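Local coordinates for cellulase (Uncultured bacterium, PDB 6XSO), which probably cleaves internal beta-1,4 links in cellulose and related plant cell-wall polysaccharides as a broad-specificity endoglucanase of glycoside hydrolase family 5, subfamily 4, at residues Gly32-Asn37 against Phe347-Leu352; Asp40-Thr45 against Pro82-Gln87; Lys149-Trp154 against Ala210-Asn215. All blocks are in the same frame, centred on the assembly; numbering follows the deposited sequence.

Interaction 1. Residues Gly32-Asn37 against Phe347-Leu352; sequences GWNLGN and FYWMGL
The carbonyl oxygen of Tyr-348 is gripped twice by Asn-34: the backbone N of Asn-34 lies 2.9 Å from Tyr-348 O, nearly in line with the C=O bond, and ND2 of the same residue reaches Tyr-348 O at 3.2 Å, well above the carbonyl plane. The side-chain bond is straight (166° at the hydrogen) and stays in the plane of the amide, whose OD1 goes to Arg-80 and whose ND2 also reaches the carbonyl of Gly-307. One step back, Tyr-348 N bonds to Gly-32 O at 3.0 Å. These parallel bridges join the first and last strands, 31-34 and 345-349, and so close the eight-stranded TIM barrel. Gly-32 CA sits over the face of the Phe-347 ring in a CH-pi contact; a side chain at this glycine would run into that ring. From within the first strand, Trp-33 holds its indole anti to the backbone N (chi1 -178°), which carries NE1 across to Met-350 O, just past the last strand, at 2.9 Å and in the plane of the indole, while Leu-352 CD1 packs on its CD1 atom. An alanine at Trp-33 is likely to leave Met-350 O without this donor and open a gap beside Leu-352. Met-350, bent at its thioether, brings SD to 3.5 Å from Asn-37 CG and lays CE against Gly-36 O. Seam and loops are thus held differently: amide groups fix the strands in register, whereas an indole N-H bonded to the Met-350 carbonyl and the packing of a thioether on Gly-36 and Asn-37 join the loops that follow them.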
loop_
_atom_site.group_PDB
_atom_site.type_symbol
_atom_site.label_atom_id
_atom_site.label_comp_id
_atom_site.label_asym_id
_atom_site.label_seq_id
_atom_site.Cartn_x
_atom_site.Cartn_y
_atom_site.Cartn_z
ATOM N N GLY A 32 4.934 7.475 -7.217
ATOM C CA GLY A 32 5.471 6.228 -6.717
ATOM C C GLY A 32 5.133 5.039 -7.605
ATOM O O GLY A 32 4.340 5.127 -8.545
ATOM N N TRP A 33 5.730 3.897 -7.253
ATOM C CA TRP A 33 5.555 2.649 -7.972
ATOM C C TRP A 33 5.559 1.515 -6.962
ATOM O O TRP A 33 6.222 1.605 -5.925
ATOM C CB TRP A 33 6.718 2.427 -8.916
ATOM C CG TRP A 33 6.626 1.186 -9.765
ATOM C CD1 TRP A 33 5.662 0.877 -10.690
ATOM C CD2 TRP A 33 7.554 0.099 -9.777
ATOM N NE1 TRP A 33 5.948 -0.330 -11.286
ATOM C CE2 TRP A 33 7.103 -0.827 -10.737
ATOM C CE3 TRP A 33 8.739 -0.171 -9.083
ATOM C CZ2 TRP A 33 7.797 -2.002 -11.017
ATOM C CZ3 TRP A 33 9.415 -1.344 -9.358
ATOM C CH2 TRP A 33 8.947 -2.240 -10.312
ATOM N N ASN A 34 4.821 0.444 -7.289
ATOM C CA ASN A 34 4.761 -0.772 -6.484
ATOM C C ASN A 34 5.660 -1.859 -7.060
ATOM O O ASN A 34 5.497 -2.258 -8.219
ATOM C CB ASN A 34 3.350 -1.373 -6.460
ATOM C CG ASN A 34 2.454 -0.705 -5.504
ATOM O OD1 ASN A 34 2.370 -1.079 -4.342
ATOM N ND2 ASN A 34 1.730 0.294 -5.991
ATOM N N LEU A 35 6.531 -2.412 -6.214
ATOM C CA LEU A 35 7.288 -3.628 -6.532
ATOM C C LEU A 35 6.390 -4.845 -6.299
ATOM O O LEU A 35 6.568 -5.643 -5.373
ATOM C CB LEU A 35 8.535 -3.687 -5.669
ATOM C CG LEU A 35 9.524 -4.805 -6.037
ATOM C CD1 LEU A 35 10.312 -4.517 -7.296
ATOM C CD2 LEU A 35 10.479 -5.073 -4.858
ATOM N N GLY A 36 5.354 -4.948 -7.142
ATOM C CA GLY A 36 4.316 -5.933 -6.911
ATOM C C GLY A 36 4.690 -7.351 -7.341
ATOM O O GLY A 36 5.580 -7.595 -8.161
ATOM N N ASN A 37 3.962 -8.312 -6.751
ATOM C CA ASN A 37 4.084 -9.735 -7.065
ATOM C C ASN A 37 5.491 -10.261 -6.768
ATOM O O ASN A 37 5.982 -11.189 -7.420
ATOM C CB ASN A 37 3.673 -10.044 -8.510
ATOM C CG ASN A 37 2.165 -10.040 -8.733
ATOM O OD1 ASN A 37 1.352 -9.704 -7.857
ATOM N ND2 ASN A 37 1.784 -10.426 -9.940
ATOM N N PHE A 347 0.772 5.615 -6.223
ATOM C CA PHE A 347 1.745 4.539 -6.446
ATOM C C PHE A 347 1.188 3.594 -7.516
ATOM O O PHE A 347 0.243 2.843 -7.254
ATOM C CB PHE A 347 2.033 3.769 -5.136
ATOM C CG PHE A 347 2.862 4.531 -4.124
ATOM C CD1 PHE A 347 2.310 5.560 -3.388
ATOM C CD2 PHE A 347 4.192 4.181 -3.869
ATOM C CE1 PHE A 347 3.066 6.253 -2.454
ATOM C CE2 PHE A 347 4.956 4.867 -2.925
ATOM C CZ PHE A 347 4.398 5.896 -2.221
ATOM N N TYR A 348 1.766 3.626 -8.722
ATOM C CA TYR A 348 1.277 2.803 -9.829
ATOM C C TYR A 348 1.517 1.314 -9.555
ATOM O O TYR A 348 2.538 0.935 -8.984
ATOM C CB TYR A 348 1.965 3.243 -11.147
ATOM C CG TYR A 348 1.305 2.608 -12.327
ATOM C CD1 TYR A 348 1.814 1.435 -12.874
ATOM C CD2 TYR A 348 0.145 3.145 -12.873
ATOM C CE1 TYR A 348 1.175 0.809 -13.925
ATOM C CE2 TYR A 348 -0.492 2.528 -13.920
ATOM C CZ TYR A 348 0.020 1.360 -14.436
ATOM O OH TYR A 348 -0.653 0.748 -15.463
ATOM N N TRP A 349 0.561 0.463 -9.950
ATOM C CA TRP A 349 0.661 -0.977 -9.679
ATOM C C TRP A 349 1.403 -1.699 -10.807
ATOM O O TRP A 349 0.850 -1.899 -11.891
ATOM C CB TRP A 349 -0.722 -1.613 -9.509
ATOM C CG TRP A 349 -0.571 -3.097 -9.242
ATOM C CD1 TRP A 349 -0.824 -4.128 -10.109
ATOM C CD2 TRP A 349 -0.053 -3.691 -8.056
ATOM N NE1 TRP A 349 -0.509 -5.330 -9.519
ATOM C CE2 TRP A 349 -0.024 -5.091 -8.261
ATOM C CE3 TRP A 349 0.395 -3.180 -6.831
ATOM C CZ2 TRP A 349 0.427 -5.977 -7.284
ATOM C CZ3 TRP A 349 0.828 -4.055 -5.860
ATOM C CH2 TRP A 349 0.839 -5.444 -6.086
ATOM N N MET A 350 2.627 -2.148 -10.531
ATOM C CA MET A 350 3.403 -3.013 -11.433
ATOM C C MET A 350 3.546 -2.372 -12.815
ATOM O O MET A 350 3.684 -1.149 -12.944
ATOM C CB MET A 350 2.819 -4.418 -11.427
ATOM C CG MET A 350 2.993 -5.154 -10.105
ATOM S SD MET A 350 2.461 -6.883 -10.136
ATOM C CE MET A 350 3.756 -7.622 -11.126
ATOM N N GLY A 351 3.555 -3.189 -13.857
ATOM C CA GLY A 351 3.905 -2.680 -15.158
ATOM C C GLY A 351 5.249 -1.994 -15.055
ATOM O O GLY A 351 6.043 -2.281 -14.150
ATOM N N LEU A 352 5.489 -1.087 -15.993
ATOM C CA LEU A 352 6.659 -0.217 -16.092
ATOM C C LEU A 352 7.948 -0.991 -16.327
ATOM O O LEU A 352 8.549 -0.853 -17.397
ATOM C CB LEU A 352 6.796 0.734 -14.908
ATOM C CG LEU A 352 5.573 1.584 -14.559
ATOM C CD1 LEU A 352 6.004 2.716 -13.624
ATOM C CD2 LEU A 352 4.814 2.145 -15.750
#

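Interaction 2. Residues Asp40-Thr45 against Pro82-Gln87; sequences DANDAT and PVTWYQ
Asn-42 and Tyr-86 both carry CG in the crowded position between backbone N and carbonyl carbon (chi1 70° and 75°), and this brings the amide of the one and the phenol of the other together at about a right angle, their planes 70° apart. Tyr-86 OH donates to Asn-42 OD1 at 2.7 Å, and the acceptor lies at the edge of the ring, in its plane. Ala-44 CB rests close to the same hydroxyl. Gln-87, extended beyond CG, lays its CG over one face of the Tyr-86 ring and sends its amide on to the backbone of Asp-43. There it makes a two-point grip: Asp-43 N donates to Gln-87 OE1 at 2.9 Å, and Gln-87 NE2 returns a bond to Asp-43 O at 2.8 Å, arriving well above that carbonyl's plane. A water also donates to Gln-87 OE1 and to Ala-41 O, so the glutamine oxygen links to this loop at two points.

Both segments are loops at the C-terminal ends of strands 31-34 and 78-81, the end of a TIM barrel where glycoside hydrolases carry their active site. Deeper toward the barrel, Thr-84 OG1 donates to Asp-40 O at 2.7 Å, and it also bonds to His-123 N in the loop after the third strand. Its methyl, CG2, faces Asn-42 CB. The side chain of Asp-40 runs alongside the ring of Pro-82 in the same direction, with Asp-40 CG 3.7 Å from Pro-82 CB. The carboxylate itself is engaged by its own loop: OD1 accepts from the backbone N of Thr-38 and OD2 from that of Asn-37. At the outer end, Asp-43 OD1 accepts from Thr-45 N in an Asx turn and from Thr-45 OG1, both on the same face of the carboxylate.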
loop_
_atom_site.group_PDB
_atom_site.type_symbol
_atom_site.label_atom_id
_atom_site.label_comp_id
_atom_site.label_asym_id
_atom_site.label_seq_id
_atom_site.Cartn_x
_atom_site.Cartn_y
_atom_site.Cartn_z
ATOM N N ASP A 40 5.528 -9.890 -1.831
ATOM C CA ASP A 40 4.139 -10.239 -1.538
ATOM C C ASP A 40 3.700 -11.562 -2.158
ATOM O O ASP A 40 2.628 -12.069 -1.802
ATOM C CB ASP A 40 3.201 -9.114 -2.010
ATOM C CG ASP A 40 3.543 -8.568 -3.432
ATOM O OD1 ASP A 40 4.735 -8.395 -3.772
ATOM O OD2 ASP A 40 2.584 -8.285 -4.199
ATOM N N ALA A 41 4.486 -12.139 -3.057
ATOM C CA ALA A 41 4.090 -13.394 -3.673
ATOM C C ALA A 41 3.970 -14.492 -2.622
ATOM O O ALA A 41 4.700 -14.520 -1.629
ATOM C CB ALA A 41 5.116 -13.822 -4.722
ATOM N N ASN A 42 3.040 -15.412 -2.856
ATOM C CA ASN A 42 2.797 -16.496 -1.912
ATOM C C ASN A 42 2.077 -17.624 -2.631
ATOM O O ASN A 42 1.379 -17.398 -3.626
ATOM C CB ASN A 42 1.989 -15.999 -0.698
ATOM C CG ASN A 42 0.550 -15.656 -1.041
ATOM O OD1 ASN A 42 -0.361 -16.441 -0.747
ATOM N ND2 ASN A 42 0.335 -14.494 -1.649
ATOM N N ASP A 43 2.242 -18.832 -2.106
ATOM C CA ASP A 43 1.553 -20.011 -2.621
ATOM C C ASP A 43 1.276 -20.917 -1.432
ATOM O O ASP A 43 2.191 -21.560 -0.914
ATOM C CB ASP A 43 2.414 -20.714 -3.658
ATOM C CG ASP A 43 1.738 -21.921 -4.267
ATOM O OD1 ASP A 43 0.724 -22.396 -3.708
ATOM O OD2 ASP A 43 2.240 -22.402 -5.307
ATOM N N ALA A 44 0.018 -20.955 -0.982
ATOM C CA ALA A 44 -0.299 -21.683 0.240
ATOM C C ALA A 44 -0.049 -23.181 0.122
ATOM O O ALA A 44 0.006 -23.871 1.153
ATOM C CB ALA A 44 -1.756 -21.434 0.632
ATOM N N THR A 45 0.096 -23.708 -1.099
ATOM C CA THR A 45 0.334 -25.135 -1.285
ATOM C C THR A 45 1.798 -25.506 -1.124
ATOM O O THR A 45 2.129 -26.695 -1.195
ATOM C CB THR A 45 -0.121 -25.604 -2.674
ATOM O OG1 THR A 45 0.782 -25.120 -3.681
ATOM C CG2 THR A 45 -1.533 -25.133 -2.961
ATOM N N PRO A 82 5.324 -4.184 -1.173
ATOM C CA PRO A 82 4.402 -5.083 -0.470
ATOM C C PRO A 82 5.114 -6.340 -0.005
ATOM O O PRO A 82 5.934 -6.919 -0.718
ATOM C CB PRO A 82 3.348 -5.429 -1.525
ATOM C CG PRO A 82 3.630 -4.607 -2.694
ATOM C CD PRO A 82 4.999 -4.039 -2.598
ATOM N N VAL A 83 4.768 -6.790 1.199
ATOM C CA VAL A 83 5.377 -7.986 1.768
ATOM C C VAL A 83 4.278 -8.864 2.345
ATOM O O VAL A 83 3.424 -8.378 3.097
ATOM C CB VAL A 83 6.398 -7.660 2.881
ATOM C CG1 VAL A 83 7.065 -8.922 3.385
ATOM C CG2 VAL A 83 7.455 -6.708 2.416
ATOM N N THR A 84 4.330 -10.162 2.036
ATOM C CA THR A 84 3.444 -11.168 2.614
ATOM C C THR A 84 4.240 -12.024 3.585
ATOM O O THR A 84 5.292 -12.566 3.225
ATOM C CB THR A 84 2.796 -12.022 1.520
ATOM O OG1 THR A 84 2.003 -11.174 0.670
ATOM C CG2 THR A 84 1.928 -13.138 2.140
ATOM N N TRP A 85 3.730 -12.153 4.813
ATOM C CA TRP A 85 4.532 -12.675 5.906
ATOM C C TRP A 85 4.194 -14.094 6.351
ATOM O O TRP A 85 5.048 -14.737 6.967
ATOM C CB TRP A 85 4.452 -11.741 7.131
ATOM C CG TRP A 85 4.898 -10.342 6.827
ATOM C CD1 TRP A 85 4.124 -9.327 6.356
ATOM C CD2 TRP A 85 6.227 -9.804 6.974
ATOM N NE1 TRP A 85 4.888 -8.191 6.178
ATOM C CE2 TRP A 85 6.175 -8.454 6.560
ATOM C CE3 TRP A 85 7.446 -10.328 7.414
ATOM C CZ2 TRP A 85 7.280 -7.621 6.597
ATOM C CZ3 TRP A 85 8.561 -9.495 7.421
ATOM C CH2 TRP A 85 8.468 -8.160 6.996
ATOM N N TYR A 86 2.998 -14.609 6.041
ATOM C CA TYR A 86 2.515 -15.799 6.735
ATOM C C TYR A 86 3.333 -17.048 6.428
ATOM O O TYR A 86 3.386 -17.968 7.263
ATOM C CB TYR A 86 1.027 -16.038 6.451
ATOM C CG TYR A 86 0.679 -16.599 5.072
ATOM C CD1 TYR A 86 0.519 -17.968 4.876
ATOM C CD2 TYR A 86 0.463 -15.755 3.990
ATOM C CE1 TYR A 86 0.186 -18.474 3.624
ATOM C CE2 TYR A 86 0.137 -16.256 2.742
ATOM C CZ TYR A 86 -0.007 -17.620 2.574
ATOM O OH TYR A 86 -0.337 -18.139 1.342
ATOM N N GLN A 87 3.953 -17.128 5.250
ATOM C CA GLN A 87 4.808 -18.265 4.925
ATOM C C GLN A 87 6.213 -18.100 5.484
ATOM O O GLN A 87 7.084 -18.939 5.211
ATOM C CB GLN A 87 4.859 -18.506 3.417
ATOM C CG GLN A 87 3.465 -18.614 2.791
ATOM C CD GLN A 87 3.474 -19.260 1.424
ATOM O OE1 GLN A 87 3.565 -18.573 0.410
ATOM N NE2 GLN A 87 3.402 -20.595 1.392
HETATM O O HOH W 1 5.028 -16.277 0.630
#

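Interaction 3. Residues Lys149-Trp154 against Ala210-Asn215; sequences KYEYLW and ARSFVN
Helices 149-154 and 210-215 run in roughly the same direction, their axes 35° apart and 8.9 Å at closest approach, with Glu-151 and Ser-212 nearest each other along the backbones. Between them Phe-213 turns its edge toward the face of Trp-154: the phenyl centroid is 4.7 Å from that of the indole's five-membered ring, the planes at 68°. Phe-213 CD1 makes the closest touch, 3.5 Å from Trp-154 CE2, and CE1 of the phenylalanine continues over the six-membered part of the indole. Tyr-150, its ring swung away from the backbone N (chi1 176°), reaches across so that its OH lies 3.4 Å from Phe-213 CB, while the edge of its ring meets Ser-212 CB. One face of the tyrosine is covered by Trp-154 CD1 of its own helix.

These segments belong to helices 140-161 and 196-219, which follow the third and fourth strands and pack as neighbours in the outer layer of the TIM barrel. The polar ends of both large aromatics point to the same place, since Tyr-150 OH and Trp-154 NE1 each bond to Ser-172 O just beyond strand 168-171. Phe-213 reaches inward to Leu-229 and Val-231 of the fifth strand. On the other flank of the interface, Ser-212 OG donates to Glu-151 OE2 at 2.7 Å, meeting the anti lone pair, and also bonds to Tyr-143 OH. Glu-151 stretches its extended chain alongside the serine, with CG 3.6 Å from Ser-212 CB. A water donates to Glu-151 OE2 and accepts from Asn-215 ND2, adding a second link between the helices.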
loop_
_atom_site.group_PDB
_atom_site.type_symbol
_atom_site.label_atom_id
_atom_site.label_comp_id
_atom_site.label_asym_id
_atom_site.label_seq_id
_atom_site.Cartn_x
_atom_site.Cartn_y
_atom_site.Cartn_z
ATOM N N LYS A 149 -1.081 -11.999 17.815
ATOM C CA LYS A 149 -0.112 -12.379 16.786
ATOM C C LYS A 149 0.193 -11.209 15.857
ATOM O O LYS A 149 1.350 -11.001 15.462
ATOM C CB LYS A 149 -0.651 -13.545 15.954
ATOM C CG LYS A 149 0.419 -14.315 15.203
ATOM C CD LYS A 149 0.819 -15.574 15.983
ATOM C CE LYS A 149 -0.117 -16.742 15.690
ATOM N NZ LYS A 149 0.405 -18.028 16.226
ATOM N N TYR A 150 -0.848 -10.462 15.473
ATOM C CA TYR A 150 -0.681 -9.297 14.610
ATOM C C TYR A 150 0.181 -8.229 15.272
ATOM O O TYR A 150 1.085 -7.669 14.637
ATOM C CB TYR A 150 -2.063 -8.743 14.251
ATOM C CG TYR A 150 -2.038 -7.487 13.431
ATOM C CD1 TYR A 150 -2.218 -6.241 14.021
ATOM C CD2 TYR A 150 -1.886 -7.539 12.059
ATOM C CE1 TYR A 150 -2.212 -5.083 13.270
ATOM C CE2 TYR A 150 -1.864 -6.383 11.314
ATOM C CZ TYR A 150 -2.036 -5.170 11.927
ATOM O OH TYR A 150 -2.035 -3.995 11.221
ATOM N N GLU A 151 -0.077 -7.933 16.546
ATOM C CA GLU A 151 0.777 -7.001 17.278
ATOM C C GLU A 151 2.215 -7.508 17.349
ATOM O O GLU A 151 3.156 -6.724 17.188
ATOM C CB GLU A 151 0.202 -6.705 18.671
ATOM C CG GLU A 151 -1.085 -5.884 18.616
ATOM C CD GLU A 151 -1.579 -5.377 19.967
ATOM O OE1 GLU A 151 -0.839 -5.433 20.967
ATOM O OE2 GLU A 151 -2.737 -4.900 20.024
ATOM N N TYR A 152 2.413 -8.814 17.578
ATOM C CA TYR A 152 3.776 -9.349 17.631
ATOM C C TYR A 152 4.479 -9.205 16.288
ATOM O O TYR A 152 5.676 -8.871 16.235
ATOM C CB TYR A 152 3.740 -10.813 18.093
ATOM C CG TYR A 152 5.060 -11.562 18.150
ATOM C CD1 TYR A 152 5.107 -12.899 17.819
ATOM C CD2 TYR A 152 6.238 -10.939 18.539
ATOM C CE1 TYR A 152 6.281 -13.611 17.877
ATOM C CE2 TYR A 152 7.436 -11.647 18.596
ATOM C CZ TYR A 152 7.448 -12.976 18.250
ATOM O OH TYR A 152 8.636 -13.707 18.329
ATOM N N LEU A 153 3.761 -9.457 15.194
ATOM C CA LEU A 153 4.343 -9.247 13.868
ATOM C C LEU A 153 4.806 -7.806 13.687
ATOM O O LEU A 153 5.931 -7.562 13.228
ATOM C CB LEU A 153 3.344 -9.652 12.792
ATOM C CG LEU A 153 3.725 -9.385 11.340
ATOM C CD1 LEU A 153 5.022 -10.073 11.009
ATOM C CD2 LEU A 153 2.600 -9.850 10.420
ATOM N N TRP A 154 3.959 -6.833 14.040
ATOM C CA TRP A 154 4.351 -5.438 13.877
ATOM C C TRP A 154 5.454 -5.030 14.840
ATOM O O TRP A 154 6.312 -4.218 14.471
ATOM C CB TRP A 154 3.147 -4.499 13.916
ATOM C CG TRP A 154 2.646 -4.305 12.538
ATOM C CD1 TRP A 154 1.447 -4.703 12.027
ATOM C CD2 TRP A 154 3.368 -3.699 11.460
ATOM N NE1 TRP A 154 1.372 -4.367 10.694
ATOM C CE2 TRP A 154 2.549 -3.765 10.326
ATOM C CE3 TRP A 154 4.653 -3.137 11.346
ATOM C CZ2 TRP A 154 2.948 -3.264 9.099
ATOM C CZ3 TRP A 154 5.041 -2.621 10.123
ATOM C CH2 TRP A 154 4.192 -2.706 9.017
ATOM N N ALA A 210 -6.093 -1.337 13.099
ATOM C CA ALA A 210 -5.400 -0.056 12.957
ATOM C C ALA A 210 -4.807 0.406 14.287
ATOM O O ALA A 210 -3.646 0.833 14.341
ATOM C CB ALA A 210 -6.351 0.996 12.381
ATOM N N ARG A 211 -5.596 0.336 15.370
ATOM C CA ARG A 211 -5.121 0.667 16.710
ATOM C C ARG A 211 -3.972 -0.242 17.127
ATOM O O ARG A 211 -2.953 0.217 17.669
ATOM C CB ARG A 211 -6.244 0.444 17.723
ATOM C CG ARG A 211 -7.291 1.504 17.871
ATOM C CD ARG A 211 -8.007 1.337 19.230
ATOM N NE ARG A 211 -8.501 -0.021 19.511
ATOM C CZ ARG A 211 -9.640 -0.533 19.034
ATOM N NH1 ARG A 211 -10.415 0.169 18.224
ATOM N NH2 ARG A 211 -10.007 -1.767 19.361
ATOM N N SER A 212 -4.142 -1.545 16.910
ATOM C CA SER A 212 -3.121 -2.504 17.297
ATOM C C SER A 212 -1.808 -2.215 16.588
ATOM O O SER A 212 -0.744 -2.302 17.203
ATOM C CB SER A 212 -3.592 -3.919 16.973
ATOM O OG SER A 212 -4.426 -4.443 17.992
ATOM N N PHE A 213 -1.874 -1.895 15.289
ATOM C CA PHE A 213 -0.690 -1.558 14.501
ATOM C C PHE A 213 0.024 -0.360 15.083
ATOM O O PHE A 213 1.229 -0.410 15.356
ATOM C CB PHE A 213 -1.148 -1.274 13.073
ATOM C CG PHE A 213 -0.177 -0.498 12.222
ATOM C CD1 PHE A 213 1.029 -1.046 11.821
ATOM C CD2 PHE A 213 -0.518 0.767 11.769
ATOM C CE1 PHE A 213 1.895 -0.329 10.989
ATOM C CE2 PHE A 213 0.319 1.484 10.937
ATOM C CZ PHE A 213 1.528 0.936 10.539
ATOM N N VAL A 214 -0.707 0.738 15.285
ATOM C CA VAL A 214 -0.070 1.951 15.787
ATOM C C VAL A 214 0.535 1.691 17.158
ATOM O O VAL A 214 1.690 2.042 17.424
ATOM C CB VAL A 214 -1.068 3.120 15.798
ATOM C CG1 VAL A 214 -0.500 4.295 16.557
ATOM C CG2 VAL A 214 -1.400 3.536 14.359
ATOM N N ASN A 215 -0.234 1.057 18.048
ATOM C CA ASN A 215 0.254 0.827 19.398
ATOM C C ASN A 215 1.489 -0.063 19.400
ATOM O O ASN A 215 2.435 0.177 20.163
ATOM C CB ASN A 215 -0.847 0.191 20.243
ATOM C CG ASN A 215 -1.998 1.147 20.531
ATOM O OD1 ASN A 215 -1.880 2.361 20.360
ATOM N ND2 ASN A 215 -3.130 0.592 20.966
HETATM O O HOH W 2 -3.159 -2.407 21.321
#

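From the N terminus, the first strand leads through 32-37 into 40-45, and the chain then comes back along the second strand to 82-87, where interaction 2 closes a short loop of 36 residues. Interaction 3 follows in series, joining the helices after the third and fourth strands. Only with 347-352 does interaction 1 close, and its span of 309 intervening residues encloses both others. Interactions 1 and 2 touch, with Leu-35 and Asn-34 against Pro-82 and Trp-349 beside Asp-40, so barrel seam and neighbouring loops form one continuous region. Trp-85 meets Leu-153 between interactions 2 and 3; interactions 1 and 3 stay about 14 Å apart at their nearest atoms.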